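Local coordinates for sporulation-control protein spo0M (Bacillus subtilis, PDB 5CL2) that controls the expression of spo0A and is required for the cell to pass the morphological stage 0 of sporulation, at residues A[110-113]-A[119-122]; A[75-78]-A[84-87]; A[19-22]-A[26-29]; A[51-56]-A[62-67]. One frame throughout, in Å; residues are numbered along the deposited sequence.

Contact 1 (A[110-113]-A[119-122]). With NA (sodium ion), chain C.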
# COMPACT_ATOMS: atom_id res chain seq x y z
N THR A 110 12.96 8.87 17.65
CA THR A 110 12.38 8.59 18.94
C THR A 110 11.58 9.80 19.37
O THR A 110 12.08 10.93 19.34
CB THR A 110 13.45 8.26 19.98
OG1 THR A 110 14.21 7.12 19.54
CG2 THR A 110 12.82 7.94 21.35
N ASP A 111 10.33 9.56 19.71
CA ASP A 111 9.42 10.58 20.24
C ASP A 111 9.05 10.22 21.69
O ASP A 111 8.32 9.26 21.94
CB ASP A 111 8.18 10.66 19.33
CG ASP A 111 7.09 11.57 19.87
OD1 ASP A 111 7.39 12.56 20.60
OD2 ASP A 111 5.91 11.32 19.52
N LEU A 112 9.56 10.98 22.66
CA LEU A 112 9.17 10.77 24.06
C LEU A 112 8.24 11.91 24.46
O LEU A 112 8.66 13.06 24.56
CB LEU A 112 10.41 10.70 24.98
CG LEU A 112 10.21 10.64 26.49
CD1 LEU A 112 11.17 9.67 27.15
CD2 LEU A 112 10.41 11.99 27.08
N ASP A 113 6.97 11.59 24.67
CA ASP A 113 5.97 12.60 24.91
C ASP A 113 5.82 12.79 26.41
O ASP A 113 5.61 11.83 27.14
CB ASP A 113 4.64 12.21 24.23
CG ASP A 113 3.56 13.27 24.39
OD1 ASP A 113 3.31 13.73 25.52
OD2 ASP A 113 2.95 13.64 23.37
N ASP A 119 8.27 18.02 24.91
CA ASP A 119 8.53 16.65 24.51
C ASP A 119 10.00 16.52 24.12
O ASP A 119 10.66 17.51 23.87
CB ASP A 119 7.59 16.23 23.38
CG ASP A 119 6.11 16.20 23.82
OD1 ASP A 119 5.81 16.09 25.04
OD2 ASP A 119 5.26 16.29 22.91
N LYS A 120 10.54 15.30 24.21
CA LYS A 120 11.94 15.07 23.89
C LYS A 120 12.09 14.17 22.70
O LYS A 120 11.22 13.33 22.43
CB LYS A 120 12.69 14.46 25.07
CG LYS A 120 12.82 15.40 26.27
CD LYS A 120 13.75 16.55 25.91
CE LYS A 120 13.93 17.52 27.07
NZ LYS A 120 12.66 18.23 27.36
N SER A 121 13.19 14.29 21.98
CA SER A 121 13.32 13.49 20.79
C SER A 121 14.72 12.96 20.61
O SER A 121 15.66 13.45 21.21
CB SER A 121 12.88 14.32 19.57
OG SER A 121 13.63 15.52 19.49
N ASP A 122 14.86 11.94 19.77
CA ASP A 122 16.17 11.51 19.31
C ASP A 122 16.11 11.14 17.82
O ASP A 122 15.05 10.80 17.32
CB ASP A 122 16.69 10.34 20.12
CG ASP A 122 18.16 10.08 19.88
OD1 ASP A 122 18.82 10.97 19.31
OD2 ASP A 122 18.66 9.01 20.29
NA NA C . 20.46 8.01 19.16
O HOH W 1 21.05 9.70 18.30
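Strands 110-113 and 120-122 run antiparallel, their axes 4.8 Å apart and their directions 167° from each other, forming a beta hairpin, with Asp119 just before the second. Thr110 and Asp122 exchange both N-H...O bonds, and so do Leu112 and Lys120, where Leu112 N lies 2.9 Å from Lys120 O. Between them Asp111 faces Ser121 as a non-hydrogen-bonded pair, with Ser121 CA 3.2 Å from Thr110 O in a CA-H...O contact. On the face of Thr110 and Leu112, Leu112 CD2 rests on Lys120 CB at 3.9 Å, and Lys120 NZ bonds back to Ile118 O. At the turn end, the carboxylates of Asp113 and Asp119 run alongside each other in the same direction, planes 45° apart and Asp113 OD1 3.5 Å from Asp119 OD1. Arg43, in a salt bridge with Asp113, and Ile114 N, donating to Asp119 OD1, probably ease the repulsion. An asparagine in place of Asp113 would probably weaken the bridge to Arg43 and leave that arginine short of its countercharge. At the other end Asp122 CG is anti to the backbone N (chi1 -167°), carrying Asp122 OD2 to the sodium ion, which Thr14 O and Asp124 also bind; Asp122 OD1 accepts a hydrogen bond from a sodium-bound water 2.8 Å away.

Contact 2 (A[75-78]-A[84-87])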
# COMPACT_ATOMS: atom_id res chain seq x y z
N GLY A 75 4.22 2.71 27.17
CA GLY A 75 3.15 3.58 27.57
C GLY A 75 3.58 4.42 28.75
O GLY A 75 4.76 4.49 29.09
N SER A 76 2.60 5.08 29.36
CA SER A 76 2.80 6.04 30.42
C SER A 76 3.52 5.51 31.68
O SER A 76 3.35 4.35 32.08
CB SER A 76 1.43 6.62 30.78
OG SER A 76 0.64 5.66 31.44
N PHE A 77 4.41 6.35 32.23
CA PHE A 77 5.07 6.10 33.51
C PHE A 77 5.61 7.41 34.08
O PHE A 77 5.79 8.37 33.35
CB PHE A 77 6.20 5.07 33.37
CG PHE A 77 7.41 5.58 32.60
CD1 PHE A 77 7.43 5.55 31.20
CD2 PHE A 77 8.54 6.04 33.27
CE1 PHE A 77 8.54 5.99 30.49
CE2 PHE A 77 9.65 6.49 32.57
CZ PHE A 77 9.65 6.47 31.16
N THR A 78 5.87 7.46 35.38
CA THR A 78 6.49 8.64 35.96
C THR A 78 7.97 8.38 36.20
O THR A 78 8.35 7.31 36.68
CB THR A 78 5.80 9.07 37.25
OG1 THR A 78 4.45 9.42 36.93
CG2 THR A 78 6.45 10.30 37.83
N GLU A 84 17.03 6.46 35.71
CA GLU A 84 17.36 5.85 34.44
C GLU A 84 16.46 4.64 34.18
O GLU A 84 16.24 3.81 35.06
CB GLU A 84 18.83 5.41 34.41
CG GLU A 84 19.80 6.59 34.56
CD GLU A 84 21.26 6.16 34.49
OE1 GLU A 84 21.50 4.94 34.39
OE2 GLU A 84 22.14 7.04 34.61
N HIS A 85 15.92 4.60 32.97
CA HIS A 85 15.03 3.54 32.52
C HIS A 85 15.55 3.02 31.18
O HIS A 85 16.07 3.82 30.39
CB HIS A 85 13.60 4.06 32.38
CG HIS A 85 12.97 4.42 33.68
ND1 HIS A 85 11.89 3.73 34.19
CD2 HIS A 85 13.21 5.43 34.54
CE1 HIS A 85 11.52 4.29 35.33
NE2 HIS A 85 12.30 5.33 35.56
N GLN A 86 15.45 1.72 30.93
CA GLN A 86 15.87 1.14 29.66
C GLN A 86 14.69 0.41 29.04
O GLN A 86 14.14 -0.51 29.63
CB GLN A 86 17.04 0.17 29.81
CG GLN A 86 18.21 0.72 30.57
CD GLN A 86 17.96 0.65 32.06
OE1 GLN A 86 17.18 -0.19 32.53
NE2 GLN A 86 18.55 1.58 32.81
N PHE A 87 14.29 0.83 27.84
CA PHE A 87 13.25 0.11 27.14
C PHE A 87 13.81 -0.54 25.89
O PHE A 87 14.00 0.12 24.90
CB PHE A 87 12.10 1.06 26.80
CG PHE A 87 11.53 1.78 27.99
CD1 PHE A 87 10.53 1.19 28.76
CD2 PHE A 87 12.02 3.03 28.37
CE1 PHE A 87 10.01 1.85 29.89
CE2 PHE A 87 11.50 3.71 29.49
CZ PHE A 87 10.49 3.11 30.26
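Phe77, His85 and Phe87 form a small aromatic cluster near the surface, bridging strand 60-79 of one sheet and strand 84-92 of another. The backbones stay well apart, with the CA atoms of Phe77 and His85 10.3 Å from each other, and the contact is made entirely by side chains reaching across. Phe77 enters from one side, His85 and Phe87 from the other, and the Phe77 ring touches both. Phe77 CE2 sits 3.9 Å above the centre of the His85 imidazole, with ND1 the nearest histidine atom. The two planes are inclined at 37° and the two side chains pass one another running opposite ways. Farther along strand 84-92, Phe87 puts its CZ over one face of the Phe77 ring, 3.5 Å from Phe77 CE1, with its CE2 close to CZ of the same ring; here the planes make 47°. Both pairings are oblique, neither stacked nor edge-to-face. Strands of two facing sheets packed in this way suit a beta sandwich, consistent with the arrestin-like clan to which the family belongs. Phe77 CG stands between the backbone N and the carbonyl carbon (chi1 70°), a torsion that places the ring between the two strands, against His85 and Phe87, with Gly75 O at its edge, in plane. Phe77 also packs on Ile42 of the neighbouring strand 40-57, and Phe87 on Val73 and Ile45. The polar end of the histidine is occupied as well: NE2 is hydrogen-bonded to Glu83 OE1, a bond that should limit rotation of the imidazole lying against Phe77.

Contact 3 (A[19-22]-A[26-29])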
# COMPACT_ATOMS: atom_id res chain seq x y z
N ASP A 19 23.97 -0.04 12.72
CA ASP A 19 23.61 1.12 11.92
C ASP A 19 23.11 0.72 10.50
O ASP A 19 22.58 1.56 9.76
CB ASP A 19 24.78 2.13 11.89
CG ASP A 19 25.91 1.72 10.98
OD1 ASP A 19 26.17 0.50 10.84
OD2 ASP A 19 26.57 2.63 10.45
N ALA A 20 23.29 -0.54 10.11
CA ALA A 20 22.95 -0.97 8.73
C ALA A 20 22.06 -2.20 8.69
O ALA A 20 22.32 -3.22 9.32
CB ALA A 20 24.22 -1.23 7.93
N TYR A 21 21.01 -2.11 7.87
CA TYR A 21 20.04 -3.19 7.72
C TYR A 21 19.58 -3.29 6.26
O TYR A 21 19.68 -2.32 5.51
CB TYR A 21 18.83 -2.94 8.62
CG TYR A 21 19.11 -2.94 10.10
CD1 TYR A 21 19.47 -1.76 10.76
CD2 TYR A 21 18.99 -4.09 10.86
CE1 TYR A 21 19.72 -1.74 12.14
CE2 TYR A 21 19.23 -4.09 12.23
CZ TYR A 21 19.59 -2.92 12.86
OH TYR A 21 19.83 -2.93 14.22
N PHE A 22 19.03 -4.42 5.86
CA PHE A 22 18.30 -4.39 4.60
C PHE A 22 16.86 -4.78 4.89
O PHE A 22 16.57 -5.30 5.98
CB PHE A 22 18.98 -5.27 3.53
CG PHE A 22 19.19 -6.70 3.92
CD1 PHE A 22 18.17 -7.62 3.76
CD2 PHE A 22 20.42 -7.12 4.40
CE1 PHE A 22 18.35 -8.96 4.10
CE2 PHE A 22 20.62 -8.45 4.74
CZ PHE A 22 19.58 -9.38 4.59
N GLU A 26 15.28 -7.60 11.09
CA GLU A 26 14.80 -7.07 12.36
C GLU A 26 15.76 -6.05 12.94
O GLU A 26 16.95 -6.33 13.11
CB GLU A 26 14.61 -8.18 13.38
CG GLU A 26 13.17 -8.56 13.65
CD GLU A 26 13.06 -9.27 14.97
OE1 GLU A 26 14.01 -9.13 15.77
OE2 GLU A 26 12.06 -9.98 15.21
N VAL A 27 15.26 -4.86 13.23
CA VAL A 27 16.01 -3.85 13.95
C VAL A 27 15.82 -4.02 15.47
O VAL A 27 14.68 -4.11 15.96
CB VAL A 27 15.61 -2.42 13.53
CG1 VAL A 27 16.46 -1.37 14.26
CG2 VAL A 27 15.73 -2.25 12.01
N GLN A 28 16.92 -4.10 16.20
CA GLN A 28 16.85 -4.19 17.66
C GLN A 28 17.59 -3.04 18.32
O GLN A 28 18.59 -2.54 17.82
CB GLN A 28 17.42 -5.50 18.16
CG GLN A 28 17.22 -6.66 17.21
CD GLN A 28 17.68 -7.96 17.82
OE1 GLN A 28 17.93 -8.02 19.02
NE2 GLN A 28 17.78 -9.00 17.01
N GLY A 29 17.10 -2.63 19.48
CA GLY A 29 17.81 -1.58 20.19
C GLY A 29 17.23 -1.32 21.55
O GLY A 29 16.42 -2.09 22.06
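One face of the Tyr21 ring is covered by Val27, whose CG2 stands 3.7 Å from the ring centroid and only 2° off the normal, an almost perfectly centred CH-pi contact. The two side chains cross at about a right angle. Val27 CG1 is anti to the backbone N (chi1 -178°) and CG2 anti to the carbonyl carbon, a setting that puts CG2 over the ring centre and CG1 beside the phenol end, with Val27 CG1 3.7 Å from Tyr21 OH. At an oblique angle to that ring, Glu26 O comes within 3.3 Å of Tyr21 CE2, and the same carbon is 3.7 Å from Val27 CA, bringing the tyrosine down on the strand's backbone as well as its side chain. The phenol oxygen has a weak hydrogen bond with Lys18 N. Leu93 touches both Tyr21 and Val27 and adds to the apolar packing, while Phe91 of strand 84-92 packs on Val27. Backbone bonds tie Tyr21 to Phe127 and Glu129, and Val27 to Phe91, placing the two residues in different sheets. This is the packing of buried side chains between facing sheets expected of a beta sandwich, consistent with an arrestin-like domain.

Contact 4 (A[51-56]-A[62-67])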
# COMPACT_ATOMS: atom_id res chain seq x y z
N THR A 51 11.50 8.73 6.01
CA THR A 51 12.39 9.16 4.95
C THR A 51 11.77 10.42 4.37
O THR A 51 10.88 11.00 5.01
CB THR A 51 12.60 8.05 3.88
OG1 THR A 51 13.66 8.44 3.01
CG2 THR A 51 11.32 7.75 3.11
N ARG A 52 12.31 10.90 3.25
CA ARG A 52 11.75 12.04 2.54
C ARG A 52 11.56 11.69 1.07
O ARG A 52 12.26 10.83 0.53
CB ARG A 52 12.66 13.26 2.65
CG ARG A 52 13.52 13.31 3.88
CD ARG A 52 14.63 14.32 3.69
NE ARG A 52 15.46 14.00 2.53
CZ ARG A 52 16.69 14.48 2.34
NH1 ARG A 52 17.23 15.31 3.22
NH2 ARG A 52 17.37 14.13 1.25
N TYR A 53 10.64 12.35 0.40
CA TYR A 53 10.49 12.11 -1.02
C TYR A 53 10.24 13.41 -1.75
O TYR A 53 9.81 14.40 -1.14
CB TYR A 53 9.38 11.10 -1.29
CG TYR A 53 7.96 11.54 -1.00
CD1 TYR A 53 7.44 11.47 0.29
CD2 TYR A 53 7.14 11.98 -2.02
CE1 TYR A 53 6.12 11.86 0.54
CE2 TYR A 53 5.83 12.36 -1.80
CZ TYR A 53 5.32 12.30 -0.53
OH TYR A 53 4.01 12.69 -0.35
N VAL A 54 10.52 13.40 -3.05
CA VAL A 54 10.46 14.63 -3.83
C VAL A 54 9.10 14.77 -4.48
O VAL A 54 8.52 13.81 -4.99
CB VAL A 54 11.55 14.69 -4.92
CG1 VAL A 54 11.52 16.05 -5.63
CG2 VAL A 54 12.91 14.47 -4.32
N ILE A 55 8.59 15.99 -4.40
CA ILE A 55 7.41 16.44 -5.12
C ILE A 55 7.80 17.64 -5.98
O ILE A 55 8.27 18.66 -5.47
CB ILE A 55 6.28 16.85 -4.17
CG1 ILE A 55 5.77 15.66 -3.36
CG2 ILE A 55 5.16 17.54 -4.94
CD1 ILE A 55 4.70 16.06 -2.39
N VAL A 56 7.62 17.52 -7.29
CA VAL A 56 7.96 18.62 -8.18
C VAL A 56 6.70 19.35 -8.63
O VAL A 56 5.75 18.74 -9.10
CB VAL A 56 8.75 18.12 -9.39
CG1 VAL A 56 9.11 19.27 -10.32
CG2 VAL A 56 10.02 17.41 -8.91
N HIS A 62 10.23 20.15 -3.98
CA HIS A 62 9.85 20.24 -2.57
C HIS A 62 10.11 18.86 -2.00
O HIS A 62 9.66 17.88 -2.60
CB HIS A 62 8.36 20.61 -2.42
CG HIS A 62 7.97 21.84 -3.18
ND1 HIS A 62 8.19 23.12 -2.70
CD2 HIS A 62 7.41 21.99 -4.40
CE1 HIS A 62 7.77 24.00 -3.59
NE2 HIS A 62 7.29 23.34 -4.63
N ARG A 63 10.84 18.74 -0.89
CA ARG A 63 10.96 17.45 -0.23
C ARG A 63 10.06 17.37 1.00
O ARG A 63 10.01 18.29 1.82
CB ARG A 63 12.39 17.14 0.16
CG ARG A 63 13.23 16.63 -0.96
CD ARG A 63 14.62 16.27 -0.48
NE ARG A 63 15.45 15.84 -1.60
CZ ARG A 63 15.57 14.58 -2.01
NH1 ARG A 63 14.91 13.59 -1.40
NH2 ARG A 63 16.34 14.31 -3.06
N LYS A 64 9.35 16.25 1.09
CA LYS A 64 8.30 16.02 2.07
C LYS A 64 8.63 14.81 2.91
O LYS A 64 9.05 13.77 2.37
CB LYS A 64 6.96 15.85 1.37
CG LYS A 64 5.76 15.77 2.28
CD LYS A 64 4.47 15.95 1.48
CE LYS A 64 3.23 15.74 2.35
NZ LYS A 64 3.03 14.30 2.73
N TYR A 65 8.45 14.96 4.23
CA TYR A 65 8.73 13.93 5.22
C TYR A 65 7.66 12.84 5.14
O TYR A 65 6.47 13.11 4.89
CB TYR A 65 8.76 14.61 6.61
CG TYR A 65 9.02 13.73 7.82
CD1 TYR A 65 10.31 13.48 8.25
CD2 TYR A 65 7.96 13.19 8.56
CE1 TYR A 65 10.56 12.69 9.39
CE2 TYR A 65 8.20 12.39 9.70
CZ TYR A 65 9.50 12.15 10.11
OH TYR A 65 9.77 11.38 11.23
N ALA A 66 8.07 11.59 5.33
CA ALA A 66 7.12 10.47 5.21
C ALA A 66 7.43 9.38 6.22
O ALA A 66 8.59 8.98 6.37
CB ALA A 66 7.15 9.90 3.81
N THR A 67 6.38 8.86 6.85
CA THR A 67 6.54 7.83 7.87
C THR A 67 6.44 6.44 7.28
O THR A 67 5.41 6.06 6.74
CB THR A 67 5.49 8.02 8.99
OG1 THR A 67 5.69 9.31 9.60
CG2 THR A 67 5.61 6.95 10.05
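Arg63 and Val54 meet because of how each leaves the backbone: Arg63 CG is anti to its carbonyl carbon (chi1 -80°) with the chain extended from CG to NE, and Val54 CG2 is likewise anti to its own carbonyl carbon. The arginine thus lies across the valine, whose CG2 sits 3.5 Å from Arg63 CZ, over the centre of one guanidinium face. Over the opposite face comes Arg52 NH2, 3.7 Å from Arg63 NH1, with the two guanidinium planes 45° apart; Arg63 CD in turn covers a face of the Arg52 group. Each like charge has an acid of its own: Arg63 NH2 is in a salt bridge with Asp152 and Arg52 NH1 with Glu105. Replacing Arg63 by a leucine would probably leave Asp152 without its positive mate and remove the flat group that lies between Val54 and Arg52. Beneath these side chains, strands 51-56 and 62-67 form a twisted antiparallel hairpin, their directions 144° apart. Pairs Thr51-Ala66, Tyr53-Lys64 and Ile55-His62 each exchange two backbone bonds, the straightest being Ile55 N to His62 O at 2.8 Å. On the other face of the hairpin, the Lys64 chain follows the Tyr53 ring outward, with Lys64 CB above the rim of the phenol ring. Ala66 CB approaches the edge of that ring, 3.9 Å from Tyr53 CD1. Lys64 CD also meets Ile55 CD1 at 3.9 Å, and on this face Tyr53 and Ile55 pack against Gln155 of strand 146-155.

In the fold
From the N terminus, contact 3 closes first, over the short connection from strand 20-21 to strand 26-34. Contact 4 closes the hairpin of strands 40-57 and 60-79, contact 2 the turn into strand 84-92, and contact 1 the hairpin of strands 106-114 and 120-128. All four come in series, with none nesting or crossing. Contacts 1 and 4 are pairings within the mixed five-stranded sheet, where strands 106-114 and 40-57 are neighbours; contacts 2 and 3 tie that sheet to the three-stranded one. Strand 60-79 serves contacts 4 and 2, whose centres are about 32 Å apart, and contacts 3 and 4 lie on opposite sides of the chain's centre.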